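Local coordinates for xylulokinase (Brucella ovis, PDB 5VM1), which probably phosphorylates D-xylulose to D-xylulose 5-phosphate with ATP, as an FGGY-family sugar kinase, at residues G182-L186 with L197-L203; S262-S266 with I301-S306. All coordinates share one frame; numbering follows the deposited sequence.

Following the chain from the N terminus, interaction 1 comes first. It closes a short loop within the N-terminal FGGY domain: the chain leaves helix 177-180, runs through strands 186-187 and 192-193, and returns on helix 195-200. Interaction 2 lies in the C-terminal FGGY domain and closes a longer excursion without a helix. Between its segments run strands 267-273, 285-288 and 295-301. The two loops follow one another and neither nest nor cross. Interactions 1 and 2 do not touch. Interaction 1 joins the loop after helix 177-180 to the end of helix 195-200. Interaction 2 ties the turn after strand 259-263 to the start of helix 305-315.

Interaction 1: residues G182-L186 with L197-L203; sequences GTSWL and LLAKTGL
Trp185 lays its indole against Leu198, Thr201 and Leu203 at the C-terminal end of helix 195-200, where the chain turns off through a Schellman motif at Gly202. The contact is buried packing in the N-terminal FGGY domain, and Gly182 O accepts a hydrogen bond from His88 ND1, a residue predicted to bind substrate. Thr183 OG1 accepts from Trp185 N in an ST turn. From CB outward, the Trp185 side chain runs along the helix end. Trp185 CB is 3.8 Å from Leu198 CD2. That methyl then lies over one face of the five-membered ring, 3.5 Å from its centroid, in a CH-pi contact. Thr183 O lies over the opposite face. Trp185 CD1 passes near Leu197 O at the ring edge. Trp185 NE1 donates to Thr201 OG1 at 3.0 Å, with the acceptor tilted 23° out of the ring plane. Trp185 CZ2 meets Leu203 CD1 at 3.6 Å. Leu141 of helix 137-147 also touches Trp185 and Leu203. A chi1 of 71° places Thr201 OG1 between its backbone N and carbonyl carbon. There Thr201 OG1 also donates to Leu198 O at 3.2 Å. Leu198 O thus accepts from Thr201 OG1, Thr201 N and Leu203 N.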
loop_
_atom_site.group_PDB
_atom_site.type_symbol
_atom_site.label_atom_id
_atom_site.label_comp_id
_atom_site.label_asym_id
_atom_site.label_seq_id
_atom_site.Cartn_x
_atom_site.Cartn_y
_atom_site.Cartn_z
ATOM N N GLY A 182 6.745 -5.714 -6.354
ATOM C CA GLY A 182 6.181 -6.518 -5.296
ATOM C C GLY A 182 6.055 -8.001 -5.584
ATOM O O GLY A 182 5.516 -8.741 -4.766
ATOM N N THR A 183 6.578 -8.483 -6.696
ATOM C CA THR A 183 6.483 -9.906 -6.980
ATOM C C THR A 183 7.649 -10.686 -6.423
ATOM O O THR A 183 7.525 -11.900 -6.226
ATOM C CB THR A 183 6.439 -10.152 -8.494
ATOM O OG1 THR A 183 7.690 -9.754 -9.062
ATOM C CG2 THR A 183 5.333 -9.355 -9.144
ATOM N N SER A 184 8.740 -9.992 -6.108
ATOM C CA SER A 184 10.039 -10.560 -5.780
ATOM C C SER A 184 10.670 -11.278 -6.964
ATOM O O SER A 184 11.573 -12.081 -6.787
ATOM C CB SER A 184 9.946 -11.478 -4.568
ATOM O OG SER A 184 9.613 -10.701 -3.438
ATOM N N TRP A 185 10.206 -10.987 -8.180
ATOM C CA TRP A 185 10.860 -11.406 -9.410
ATOM C C TRP A 185 11.534 -10.269 -10.175
ATOM O O TRP A 185 12.219 -10.540 -11.172
ATOM C CB TRP A 185 9.856 -12.088 -10.345
ATOM C CG TRP A 185 9.353 -13.411 -9.904
ATOM C CD1 TRP A 185 10.095 -14.487 -9.507
ATOM C CD2 TRP A 185 7.994 -13.834 -9.898
ATOM N NE1 TRP A 185 9.269 -15.558 -9.227
ATOM C CE2 TRP A 185 7.974 -15.184 -9.466
ATOM C CE3 TRP A 185 6.791 -13.205 -10.202
ATOM C CZ2 TRP A 185 6.795 -15.904 -9.318
ATOM C CZ3 TRP A 185 5.608 -13.927 -10.058
ATOM C CH2 TRP A 185 5.621 -15.258 -9.610
ATOM N N LEU A 186 11.334 -9.016 -9.759
ATOM C CA LEU A 186 11.834 -7.840 -10.467
ATOM C C LEU A 186 13.231 -7.416 -9.987
ATOM O O LEU A 186 13.535 -7.466 -8.792
ATOM C CB LEU A 186 10.862 -6.674 -10.284
ATOM C CG LEU A 186 11.022 -5.526 -11.286
ATOM C CD1 LEU A 186 10.188 -5.782 -12.560
ATOM C CD2 LEU A 186 10.657 -4.225 -10.648
ATOM N N LEU A 197 15.947 -14.952 -10.762
ATOM C CA LEU A 197 14.936 -15.171 -9.719
ATOM C C LEU A 197 13.754 -15.985 -10.239
ATOM O O LEU A 197 13.167 -16.787 -9.498
ATOM C CB LEU A 197 14.431 -13.832 -9.179
ATOM C CG LEU A 197 15.418 -12.866 -8.523
ATOM C CD1 LEU A 197 14.703 -11.621 -8.013
ATOM C CD2 LEU A 197 16.218 -13.550 -7.397
ATOM N N LEU A 198 13.368 -15.759 -11.498
ATOM C CA LEU A 198 12.282 -16.523 -12.099
ATOM C C LEU A 198 12.626 -18.010 -12.168
ATOM O O LEU A 198 11.800 -18.868 -11.834
ATOM C CB LEU A 198 11.965 -15.968 -13.490
ATOM C CG LEU A 198 11.170 -14.651 -13.510
ATOM C CD1 LEU A 198 11.189 -14.055 -14.902
ATOM C CD2 LEU A 198 9.735 -14.814 -13.000
ATOM N N ALA A 199 13.846 -18.338 -12.607
ATOM C CA ALA A 199 14.259 -19.736 -12.677
ATOM C C ALA A 199 14.237 -20.424 -11.311
ATOM O O ALA A 199 13.935 -21.622 -11.224
ATOM C CB ALA A 199 15.653 -19.824 -13.272
ATOM N N LYS A 200 14.531 -19.680 -10.237
ATOM C CA LYS A 200 14.601 -20.244 -8.893
ATOM C C LYS A 200 13.227 -20.605 -8.338
ATOM O O LYS A 200 13.134 -21.362 -7.364
ATOM C CB LYS A 200 15.277 -19.222 -7.964
ATOM C CG LYS A 200 16.727 -18.977 -8.295
ATOM C CD LYS A 200 17.446 -18.019 -7.363
ATOM C CE LYS A 200 18.932 -18.322 -7.401
ATOM N NZ LYS A 200 19.718 -17.455 -6.521
ATOM N N THR A 201 12.158 -20.108 -8.945
ATOM C CA THR A 201 10.811 -20.451 -8.532
ATOM C C THR A 201 10.106 -21.294 -9.577
ATOM O O THR A 201 8.923 -21.612 -9.407
ATOM C CB THR A 201 10.006 -19.186 -8.239
ATOM O OG1 THR A 201 9.710 -18.499 -9.459
ATOM C CG2 THR A 201 10.861 -18.256 -7.366
ATOM N N GLY A 202 10.801 -21.641 -10.659
ATOM C CA GLY A 202 10.309 -22.582 -11.636
ATOM C C GLY A 202 9.589 -21.973 -12.804
ATOM O O GLY A 202 8.793 -22.669 -13.446
ATOM N N LEU A 203 9.843 -20.705 -13.113
ATOM C CA LEU A 203 9.138 -20.025 -14.180
ATOM C C LEU A 203 10.143 -19.334 -15.092
ATOM O O LEU A 203 11.335 -19.212 -14.789
ATOM C CB LEU A 203 8.144 -18.998 -13.632
ATOM C CG LEU A 203 7.052 -19.400 -12.646
ATOM C CD1 LEU A 203 6.445 -18.131 -12.073
ATOM C CD2 LEU A 203 6.011 -20.258 -13.314
#

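Interaction 2: residues S262-S266 with I301-S306; sequences SLGTS and ILSAAS
In Ser266 a chi1 of -64° sets OG beside its own backbone N, and from there it donates to Leu302 O at 3.0 Å. In Ser306 a chi1 of 73° puts OG between backbone N and carbonyl carbon, 3.3 Å from Thr265 O; any bond there is weak and unsettled. Ser266 belongs to a turn and Ser306 to the helix start packed against it. The turn joins the antiparallel strands 259-263 and 267-273 as a beta hairpin. Its SLGTS sequence is consistent with the phosphate-binding hairpin of the actin-like ATPase fold to which FGGY kinases belong.

The Ser266 hydroxyl approaches Leu302 O from above the carbonyl plane, 51° out of it. Ser266 CB rests against Ile301 O. Most of the grip is backbone to backbone. Ala304 is at the N-cap position, and its N-H and the next two point at the hairpin turn. Ala305 N donates to Gly264 O at 3.0 Å. Thr265 O takes two bonds, from Ala304 N at 3.2 Å and from Ser306 N. Carbonyls of the turn thus take the first two N-H groups of helix 305-315, those of Ala305 and Ser306.

The methyls of Ala304 and Ala305 both lie close to Gly264 O. Ile301, at the end of strand 295-301, pairs through its backbone with Gly267, and the contact begins where that antiparallel pairing ends. Glu345 OE1 accepts from Leu302 N, between strand 295-301 and the helix. Thr265 turns its CB away from the helix, yet Thr265 CG2 still meets Ser306 CB at 4.0 Å.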
loop_
_atom_site.group_PDB
_atom_site.type_symbol
_atom_site.label_atom_id
_atom_site.label_comp_id
_atom_site.label_asym_id
_atom_site.label_seq_id
_atom_site.Cartn_x
_atom_site.Cartn_y
_atom_site.Cartn_z
ATOM N N SER A 262 0.301 6.845 6.771
ATOM C CA SER A 262 -1.055 6.319 6.753
ATOM C C SER A 262 -1.352 5.652 8.094
ATOM O O SER A 262 -0.735 4.642 8.442
ATOM C CB SER A 262 -1.211 5.333 5.606
ATOM O OG SER A 262 -2.440 4.659 5.716
ATOM N N LEU A 263 -2.279 6.225 8.857
ATOM C CA LEU A 263 -2.660 5.641 10.139
ATOM C C LEU A 263 -3.855 4.723 9.945
ATOM O O LEU A 263 -4.904 4.877 10.568
ATOM C CB LEU A 263 -2.963 6.721 11.166
ATOM C CG LEU A 263 -1.719 7.553 11.475
ATOM C CD1 LEU A 263 -2.088 8.721 12.329
ATOM C CD2 LEU A 263 -0.633 6.726 12.126
ATOM N N GLY A 264 -3.655 3.739 9.073
ATOM C CA GLY A 264 -4.628 2.693 8.864
ATOM C C GLY A 264 -4.406 1.538 9.819
ATOM O O GLY A 264 -3.615 1.617 10.762
ATOM N N THR A 265 -5.097 0.426 9.535
ATOM C CA THR A 265 -4.975 -0.756 10.383
ATOM C C THR A 265 -3.519 -1.065 10.658
ATOM O O THR A 265 -3.119 -1.274 11.806
ATOM C CB THR A 265 -5.664 -1.946 9.725
ATOM O OG1 THR A 265 -7.074 -1.836 9.936
ATOM C CG2 THR A 265 -5.150 -3.264 10.312
ATOM N N SER A 266 -2.704 -1.024 9.615
ATOM C CA SER A 266 -1.259 -1.004 9.728
ATOM C C SER A 266 -0.775 0.384 9.365
ATOM O O SER A 266 -1.417 1.091 8.588
ATOM C CB SER A 266 -0.643 -2.046 8.822
ATOM O OG SER A 266 -1.061 -3.311 9.273
ATOM N N ILE A 301 4.496 -0.426 9.763
ATOM C CA ILE A 301 4.209 -0.668 11.169
ATOM C C ILE A 301 3.043 -1.643 11.237
ATOM O O ILE A 301 1.926 -1.313 10.813
ATOM C CB ILE A 301 3.855 0.642 11.887
ATOM C CG1 ILE A 301 5.067 1.566 11.911
ATOM C CG2 ILE A 301 3.266 0.375 13.292
ATOM C CD1 ILE A 301 4.689 2.991 12.026
ATOM N N LEU A 302 3.285 -2.850 11.762
ATOM C CA LEU A 302 2.264 -3.886 11.634
ATOM C C LEU A 302 0.993 -3.569 12.429
ATOM O O LEU A 302 -0.088 -4.048 12.062
ATOM C CB LEU A 302 2.828 -5.244 12.026
ATOM C CG LEU A 302 3.806 -5.795 10.992
ATOM C CD1 LEU A 302 4.218 -7.197 11.374
ATOM C CD2 LEU A 302 3.253 -5.703 9.552
ATOM N N SER A 303 1.073 -2.781 13.504
ATOM C CA SER A 303 -0.134 -2.447 14.253
ATOM C C SER A 303 -0.103 -0.975 14.597
ATOM O O SER A 303 0.654 -0.545 15.470
ATOM C CB SER A 303 -0.275 -3.303 15.504
ATOM O OG SER A 303 -0.433 -4.668 15.159
ATOM N N ALA A 304 -0.929 -0.204 13.892
ATOM C CA ALA A 304 -1.049 1.220 14.147
ATOM C C ALA A 304 -2.462 1.468 14.650
ATOM O O ALA A 304 -2.687 1.493 15.873
ATOM C CB ALA A 304 -0.715 2.045 12.900
ATOM N N ALA A 305 -3.448 1.671 13.771
ATOM C CA ALA A 305 -4.819 1.842 14.233
ATOM C C ALA A 305 -5.340 0.590 14.918
ATOM O O ALA A 305 -6.147 0.678 15.849
ATOM C CB ALA A 305 -5.716 2.218 13.049
ATOM N N SER A 306 -4.859 -0.579 14.510
ATOM C CA SER A 306 -5.323 -1.802 15.148
ATOM C C SER A 306 -4.804 -1.928 16.570
ATOM O O SER A 306 -5.418 -2.625 17.385
ATOM C CB SER A 306 -4.901 -3.012 14.322
ATOM O OG SER A 306 -3.515 -3.242 14.447
#